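Long-range contacts in ribokinase (Staphylococcus aureus, PDB 3RY7), which phosphorylates D-ribose at O-5 using ATP and magnesium, and is activated by monovalent cations: residues I48-F59 / D75-T83; A252-R263 / A274-T285. All coordinates share one frame; numbering follows the deposited sequence.

Contact 1. Residues I48-F59 / D75-T83; sequences IATARMQADTTF and DFKVAHIDT
T58 and D82 lie opposite each other in a single backbone bridge, where D82 N donates to T57 O at 2.9 Å with an N-H...O angle of 171°, and the return bond from F59 N to D82 O is weak. I81 CA also points its hydrogen at T57 O, so that oxygen meets two successive residues of the incoming chain.

I81 packs beside this bridge with both of its branches. Its CG1 lies beside the backbone N (chi1 -65°), and that branch presses on A51 CB at 3.5 Å, tight for two carbons, while CD1 carries on to the I48 backbone; CG2, on the other branch, rests 3.7 Å from F59 CB. Further in, F59 and F76 form an offset edge-to-face pair, centroids 5.3 Å apart and planes at 88°, the edge of F59 aimed at the face of F76. I48 crosses F76 at about a right angle and meets the rim of that ring, its CD1 3.8 Å from F76 CE1. Near the backbone bridge the contact turns polar: one water links T58 OG1 with D82 OD1, and another accepts from T57 N and donates to H80 O. D82 OD2 is hydrogen-bonded to S84 OG. Across the helices a third water spans R52 NH2 and D75 O, and R52 NH1 bonds to Q292 O and I295 O of the second subunit.

Helix 42-52 ends in a Schellman motif at Q54 before strand 56-64, and helix 70-78 in another at H80 before I81 and D82. The contact joins strand 56-64 and helix 70-78 of the beta-alpha-beta unit completed by strand 87-89, and adds the end of helix 42-52, whose A44, a probable ribose-binding residue, lies against F76; strand 4-8 runs along the other edge of 56-64.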
# COMPACT_ATOMS: atom_id res chain seq x y z
N ILE A 48 -11.78 8.54 11.23
CA ILE A 48 -10.35 8.24 11.25
C ILE A 48 -9.56 9.33 10.52
O ILE A 48 -8.49 9.71 10.96
CB ILE A 48 -10.05 6.86 10.62
CG1 ILE A 48 -10.47 5.73 11.57
CG2 ILE A 48 -8.57 6.75 10.24
CD1 ILE A 48 -10.68 4.39 10.89
N ALA A 49 -10.10 9.84 9.41
CA ALA A 49 -9.45 10.95 8.72
C ALA A 49 -9.35 12.20 9.60
O ALA A 49 -8.25 12.72 9.80
CB ALA A 49 -10.17 11.27 7.40
N THR A 50 -10.47 12.67 10.14
CA THR A 50 -10.41 13.89 10.95
C THR A 50 -9.47 13.68 12.14
O THR A 50 -8.71 14.58 12.51
CB THR A 50 -11.80 14.38 11.47
OG1 THR A 50 -12.18 13.63 12.63
CG2 THR A 50 -12.85 14.23 10.42
N ALA A 51 -9.51 12.48 12.72
CA ALA A 51 -8.67 12.18 13.89
C ALA A 51 -7.17 12.08 13.54
O ALA A 51 -6.31 12.49 14.31
CB ALA A 51 -9.16 10.90 14.57
N ARG A 52 -6.86 11.53 12.37
CA ARG A 52 -5.47 11.47 11.94
C ARG A 52 -4.97 12.86 11.55
O ARG A 52 -3.77 13.10 11.54
CB ARG A 52 -5.25 10.45 10.81
CG ARG A 52 -5.04 9.04 11.35
CD ARG A 52 -4.94 7.96 10.27
NE ARG A 52 -5.09 6.64 10.88
CZ ARG A 52 -5.40 5.53 10.22
NH1 ARG A 52 -5.57 5.55 8.89
NH2 ARG A 52 -5.52 4.38 10.89
N MET A 53 -5.90 13.76 11.25
CA MET A 53 -5.56 15.16 11.03
C MET A 53 -5.44 15.90 12.36
O MET A 53 -5.28 17.11 12.39
CB MET A 53 -6.61 15.84 10.16
CG MET A 53 -6.55 15.43 8.71
SD MET A 53 -4.83 15.15 8.28
CE MET A 53 -4.95 14.96 6.52
N GLN A 54 -5.56 15.15 13.45
CA GLN A 54 -5.39 15.67 14.81
C GLN A 54 -6.50 16.61 15.33
O GLN A 54 -6.31 17.35 16.30
CB GLN A 54 -4.00 16.29 14.98
CG GLN A 54 -2.91 15.33 14.56
CD GLN A 54 -1.54 15.72 15.08
OE1 GLN A 54 -1.42 16.43 16.09
NE2 GLN A 54 -0.49 15.26 14.40
N ALA A 55 -7.67 16.55 14.70
CA ALA A 55 -8.86 17.16 15.27
C ALA A 55 -9.24 16.36 16.52
O ALA A 55 -8.98 15.15 16.59
CB ALA A 55 -10.00 17.17 14.25
N ASP A 56 -9.80 17.04 17.51
CA ASP A 56 -10.34 16.41 18.70
C ASP A 56 -11.59 15.64 18.29
O ASP A 56 -12.66 16.25 18.14
CB ASP A 56 -10.76 17.50 19.69
CG ASP A 56 -9.99 17.45 20.99
OD1 ASP A 56 -10.61 17.11 22.02
OD2 ASP A 56 -8.77 17.77 20.98
N THR A 57 -11.47 14.33 18.10
CA THR A 57 -12.56 13.57 17.49
C THR A 57 -13.35 12.64 18.41
O THR A 57 -12.79 11.90 19.22
CB THR A 57 -12.05 12.72 16.31
OG1 THR A 57 -11.18 13.51 15.50
CG2 THR A 57 -13.24 12.19 15.48
N THR A 58 -14.67 12.69 18.25
CA THR A 58 -15.60 11.79 18.92
C THR A 58 -16.48 11.19 17.83
O THR A 58 -16.91 11.91 16.92
CB THR A 58 -16.46 12.55 19.93
OG1 THR A 58 -15.61 13.18 20.89
CG2 THR A 58 -17.42 11.62 20.64
N PHE A 59 -16.73 9.89 17.89
CA PHE A 59 -17.48 9.19 16.85
C PHE A 59 -18.70 8.52 17.46
O PHE A 59 -18.58 7.68 18.34
CB PHE A 59 -16.59 8.14 16.16
CG PHE A 59 -17.23 7.46 14.98
CD1 PHE A 59 -18.21 8.09 14.23
CD2 PHE A 59 -16.84 6.18 14.61
CE1 PHE A 59 -18.78 7.46 13.13
CE2 PHE A 59 -17.41 5.55 13.52
CZ PHE A 59 -18.38 6.18 12.77
N ASP A 75 -8.67 0.24 16.00
CA ASP A 75 -8.11 1.29 15.16
C ASP A 75 -8.59 2.66 15.61
O ASP A 75 -7.83 3.63 15.58
CB ASP A 75 -8.43 1.03 13.68
CG ASP A 75 -7.66 -0.15 13.12
OD1 ASP A 75 -6.50 -0.34 13.54
OD2 ASP A 75 -8.22 -0.89 12.27
N PHE A 76 -9.85 2.74 16.06
CA PHE A 76 -10.37 4.00 16.57
C PHE A 76 -9.51 4.44 17.76
O PHE A 76 -9.10 5.61 17.84
CB PHE A 76 -11.84 3.88 17.01
CG PHE A 76 -12.81 3.70 15.86
CD1 PHE A 76 -12.46 4.05 14.57
CD2 PHE A 76 -14.09 3.21 16.09
CE1 PHE A 76 -13.36 3.89 13.53
CE2 PHE A 76 -15.00 3.06 15.05
CZ PHE A 76 -14.64 3.40 13.77
N LYS A 77 -9.25 3.51 18.67
CA LYS A 77 -8.48 3.80 19.87
C LYS A 77 -7.05 4.26 19.53
O LYS A 77 -6.55 5.23 20.10
CB LYS A 77 -8.46 2.60 20.82
CG LYS A 77 -7.39 2.70 21.91
CD LYS A 77 -7.05 1.34 22.53
CE LYS A 77 -5.61 1.29 23.05
NZ LYS A 77 -4.59 1.37 21.95
N VAL A 78 -6.40 3.56 18.62
CA VAL A 78 -5.07 3.96 18.17
C VAL A 78 -5.07 5.38 17.61
O VAL A 78 -4.08 6.10 17.72
CB VAL A 78 -4.52 3.00 17.09
CG1 VAL A 78 -3.47 3.68 16.23
CG2 VAL A 78 -3.96 1.73 17.76
N ALA A 79 -6.19 5.79 17.02
CA ALA A 79 -6.28 7.13 16.45
C ALA A 79 -6.70 8.17 17.49
O ALA A 79 -6.79 9.35 17.19
CB ALA A 79 -7.22 7.13 15.26
N HIS A 80 -6.94 7.71 18.71
CA HIS A 80 -7.37 8.59 19.80
C HIS A 80 -8.76 9.19 19.59
O HIS A 80 -9.07 10.29 20.07
CB HIS A 80 -6.31 9.66 20.10
CG HIS A 80 -5.04 9.09 20.67
ND1 HIS A 80 -3.89 8.94 19.91
CD2 HIS A 80 -4.75 8.60 21.90
CE1 HIS A 80 -2.95 8.39 20.66
NE2 HIS A 80 -3.44 8.18 21.87
N ILE A 81 -9.61 8.44 18.90
CA ILE A 81 -11.00 8.82 18.77
C ILE A 81 -11.71 8.46 20.06
O ILE A 81 -11.58 7.34 20.55
CB ILE A 81 -11.65 8.09 17.62
CG1 ILE A 81 -11.01 8.54 16.30
CG2 ILE A 81 -13.15 8.34 17.63
CD1 ILE A 81 -11.24 7.58 15.13
N ASP A 82 -12.46 9.40 20.63
CA ASP A 82 -13.20 9.13 21.85
C ASP A 82 -14.35 8.19 21.50
O ASP A 82 -15.21 8.53 20.68
CB ASP A 82 -13.69 10.42 22.51
CG ASP A 82 -14.55 10.18 23.76
OD1 ASP A 82 -15.02 11.16 24.37
OD2 ASP A 82 -14.77 9.02 24.13
N THR A 83 -14.36 7.01 22.10
CA THR A 83 -15.33 5.98 21.75
C THR A 83 -16.44 5.81 22.79
O THR A 83 -17.23 4.88 22.71
CB THR A 83 -14.63 4.63 21.53
OG1 THR A 83 -13.70 4.40 22.60
CG2 THR A 83 -13.85 4.65 20.21
O HOH W 1 -5.77 3.80 13.75
O HOH W 2 -9.13 12.73 18.46
O HOH W 3 -16.33 13.62 23.49
O HOH W 4 -17.80 7.89 20.97

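Contact 2. Residues A252-R263 / A274-T285; sequences AGDTFIGAFVSR and AIDFGNKASSLT
The F256 ring sets its edge against the backbone of G278, its CD1 3.2 Å from G278 C, a knob in the hole formed by I275, G278, N279 and S282. The pair of helices, 252-263 and 274-283, belongs to the pfkB (ribokinase) fold; they run at 142° to each other, with axes 7.5 Å apart at closest. With CG anti to the backbone N (chi1 168°), the ring reaches along the partner helix beside the N279 amide, their planes 24° apart. N279 ND2 is held by T228, and N279 itself probably binds ATP. Because G278 has no side chain, the ring edge can come right up to its backbone; F256 CA also makes a C-H...O contact with G278 O.

A259 CB meets A281 CB at 3.5 Å, and F260 lies alongside I275. At the C-terminal end of helix 252-263, R263, bent at chi2 and chi3, brings its guanidinium, tilted, over one face of F277, an off-centre cation-pi contact with CZ 4.1 Å from the ring centroid. Toward the start of this helix, which carries the probable catalytic base D254, T255 and T285 meet tip to tip: T255 OG1, hydrogen-bonded to A251 O, lies 3.7 Å from T285 CG2.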
# COMPACT_ATOMS: atom_id res chain seq x y z
N ALA A 252 -11.15 8.18 -0.63
CA ALA A 252 -10.62 9.52 -0.92
C ALA A 252 -11.64 10.60 -0.58
O ALA A 252 -11.30 11.61 0.04
CB ALA A 252 -10.20 9.62 -2.38
N GLY A 253 -12.89 10.39 -1.00
CA GLY A 253 -13.98 11.32 -0.71
C GLY A 253 -14.14 11.58 0.79
O GLY A 253 -14.25 12.73 1.23
N ASP A 254 -14.12 10.50 1.56
CA ASP A 254 -14.31 10.61 3.01
C ASP A 254 -13.11 11.26 3.64
O ASP A 254 -13.24 12.01 4.61
CB ASP A 254 -14.57 9.24 3.63
CG ASP A 254 -15.88 8.64 3.17
OD1 ASP A 254 -16.85 9.41 2.97
OD2 ASP A 254 -15.93 7.40 3.03
N THR A 255 -11.94 10.97 3.08
CA THR A 255 -10.69 11.57 3.55
C THR A 255 -10.68 13.08 3.27
O THR A 255 -10.17 13.87 4.06
CB THR A 255 -9.45 10.89 2.89
OG1 THR A 255 -9.42 9.50 3.24
CG2 THR A 255 -8.15 11.57 3.32
N PHE A 256 -11.26 13.49 2.14
CA PHE A 256 -11.38 14.92 1.82
C PHE A 256 -12.23 15.63 2.88
O PHE A 256 -11.85 16.68 3.40
CB PHE A 256 -11.99 15.12 0.43
CG PHE A 256 -12.39 16.55 0.16
CD1 PHE A 256 -11.43 17.52 -0.11
CD2 PHE A 256 -13.74 16.93 0.19
CE1 PHE A 256 -11.81 18.84 -0.35
CE2 PHE A 256 -14.12 18.25 -0.05
CZ PHE A 256 -13.16 19.21 -0.32
N ILE A 257 -13.38 15.03 3.21
CA ILE A 257 -14.30 15.62 4.18
C ILE A 257 -13.69 15.70 5.57
O ILE A 257 -13.82 16.71 6.26
CB ILE A 257 -15.62 14.85 4.23
CG1 ILE A 257 -16.42 15.17 2.97
CG2 ILE A 257 -16.41 15.22 5.46
CD1 ILE A 257 -17.27 14.05 2.51
N GLY A 258 -12.98 14.64 5.97
CA GLY A 258 -12.42 14.60 7.30
C GLY A 258 -11.40 15.70 7.47
O GLY A 258 -11.38 16.41 8.48
N ALA A 259 -10.56 15.84 6.45
CA ALA A 259 -9.45 16.79 6.49
C ALA A 259 -9.98 18.22 6.33
O ALA A 259 -9.54 19.13 7.03
CB ALA A 259 -8.44 16.46 5.39
N PHE A 260 -10.93 18.39 5.41
CA PHE A 260 -11.59 19.68 5.18
C PHE A 260 -12.07 20.22 6.51
O PHE A 260 -11.69 21.31 6.92
CB PHE A 260 -12.76 19.52 4.21
CG PHE A 260 -13.68 20.72 4.14
CD1 PHE A 260 -14.98 20.65 4.65
CD2 PHE A 260 -13.27 21.91 3.56
CE1 PHE A 260 -15.84 21.74 4.58
CE2 PHE A 260 -14.13 23.01 3.50
CZ PHE A 260 -15.41 22.93 4.01
N VAL A 261 -12.87 19.42 7.20
CA VAL A 261 -13.41 19.82 8.50
C VAL A 261 -12.34 20.05 9.58
O VAL A 261 -12.49 20.94 10.42
CB VAL A 261 -14.48 18.81 8.99
CG1 VAL A 261 -14.92 19.15 10.40
CG2 VAL A 261 -15.66 18.82 8.05
N SER A 262 -11.26 19.26 9.55
CA SER A 262 -10.17 19.44 10.51
C SER A 262 -9.50 20.83 10.38
O SER A 262 -8.99 21.39 11.35
CB SER A 262 -9.10 18.34 10.34
OG SER A 262 -8.35 18.51 9.13
N ARG A 263 -9.55 21.36 9.16
CA ARG A 263 -8.81 22.56 8.80
C ARG A 263 -9.68 23.83 8.83
O ARG A 263 -9.16 24.94 8.99
CB ARG A 263 -8.19 22.36 7.41
CG ARG A 263 -7.53 23.58 6.79
CD ARG A 263 -6.53 24.20 7.75
NE ARG A 263 -5.40 23.32 8.03
CZ ARG A 263 -4.23 23.38 7.39
NH1 ARG A 263 -4.03 24.29 6.44
NH2 ARG A 263 -3.26 22.54 7.72
N ALA A 274 -8.89 25.40 3.43
CA ALA A 274 -9.38 24.14 3.97
C ALA A 274 -9.68 23.15 2.85
O ALA A 274 -9.41 21.96 2.97
CB ALA A 274 -10.64 24.37 4.86
N ILE A 275 -10.24 23.64 1.75
CA ILE A 275 -10.52 22.77 0.61
C ILE A 275 -9.24 22.26 -0.06
O ILE A 275 -9.19 21.12 -0.57
CB ILE A 275 -11.43 23.49 -0.41
CG1 ILE A 275 -12.83 23.67 0.19
CG2 ILE A 275 -11.47 22.71 -1.73
CD1 ILE A 275 -13.82 24.33 -0.74
N ASP A 276 -8.20 23.09 -0.04
CA ASP A 276 -6.89 22.73 -0.56
C ASP A 276 -6.29 21.59 0.27
O ASP A 276 -5.88 20.56 -0.26
CB ASP A 276 -5.95 23.93 -0.52
CG ASP A 276 -4.56 23.59 -1.01
OD1 ASP A 276 -3.60 23.60 -0.21
OD2 ASP A 276 -4.44 23.29 -2.22
N PHE A 277 -6.23 21.82 1.58
CA PHE A 277 -5.77 20.82 2.53
C PHE A 277 -6.55 19.50 2.42
O PHE A 277 -5.96 18.42 2.52
CB PHE A 277 -5.90 21.37 3.94
CG PHE A 277 -5.41 20.44 5.01
CD1 PHE A 277 -4.08 20.48 5.43
CD2 PHE A 277 -6.27 19.53 5.62
CE1 PHE A 277 -3.61 19.64 6.43
CE2 PHE A 277 -5.81 18.68 6.62
CZ PHE A 277 -4.47 18.74 7.03
N GLY A 278 -7.86 19.59 2.23
CA GLY A 278 -8.70 18.42 2.06
C GLY A 278 -8.32 17.66 0.80
O GLY A 278 -8.29 16.42 0.78
N ASN A 279 -8.05 18.40 -0.26
CA ASN A 279 -7.67 17.79 -1.53
C ASN A 279 -6.26 17.18 -1.45
O ASN A 279 -5.99 16.17 -2.11
CB ASN A 279 -7.80 18.78 -2.68
CG ASN A 279 -9.23 18.87 -3.23
OD1 ASN A 279 -9.94 17.86 -3.30
ND2 ASN A 279 -9.64 20.08 -3.62
N LYS A 280 -5.39 17.76 -0.62
CA LYS A 280 -4.09 17.16 -0.36
C LYS A 280 -4.27 15.80 0.31
O LYS A 280 -3.88 14.77 -0.24
CB LYS A 280 -3.21 18.05 0.53
CG LYS A 280 -2.46 19.15 -0.23
CD LYS A 280 -1.74 20.09 0.74
CE LYS A 280 -1.30 21.38 0.05
NZ LYS A 280 -0.68 22.35 1.00
N ALA A 281 -4.88 15.82 1.50
CA ALA A 281 -5.11 14.61 2.27
C ALA A 281 -5.65 13.53 1.36
O ALA A 281 -5.15 12.41 1.34
CB ALA A 281 -6.07 14.88 3.40
N SER A 282 -6.67 13.88 0.58
CA SER A 282 -7.29 12.94 -0.34
C SER A 282 -6.33 12.32 -1.38
O SER A 282 -6.47 11.14 -1.74
CB SER A 282 -8.46 13.62 -1.05
OG SER A 282 -9.08 12.74 -1.96
N SER A 283 -5.36 13.09 -1.85
CA SER A 283 -4.47 12.61 -2.93
C SER A 283 -3.51 11.54 -2.42
O SER A 283 -3.24 10.56 -3.12
CB SER A 283 -3.70 13.77 -3.56
OG SER A 283 -2.70 14.25 -2.67
N LEU A 284 -3.02 11.72 -1.19
CA LEU A 284 -2.18 10.76 -0.48
C LEU A 284 -2.78 9.35 -0.43
O LEU A 284 -2.10 8.37 -0.10
CB LEU A 284 -1.97 11.25 0.94
CG LEU A 284 -0.99 12.41 1.03
CD1 LEU A 284 -0.70 12.76 2.48
CD2 LEU A 284 0.30 12.04 0.29
N THR A 285 -4.07 9.23 -0.72
CA THR A 285 -4.72 7.95 -0.63
C THR A 285 -4.59 7.16 -1.89
O THR A 285 -4.72 5.99 -1.87
CB THR A 285 -6.25 7.95 -0.21
OG1 THR A 285 -7.09 8.37 -1.27
CG2 THR A 285 -6.53 8.70 1.04

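In the fold
Both contacts are largely buried, but contact 2 lies nearer the centre of the chain, its centre about 11 Å from it against 14 Å for contact 1. Contact 1 mixes a single backbone bridge, a ring pair and bridging waters beside strand 56-64, next to the outermost strand 87-89 of the large sheet; contact 2 is helix on helix, mainly apolar, and carries residues that probably serve ATP and potassium. They use different helices but meet through the end of helix 42-52: T50 CG2 packs on G258 CA at 3.2 Å, and M53 reaches S262, F277 and A281. Each also touches the second subunit, contact 1 by R52 hydrogen bonds as well as packing, contact 2 by packing.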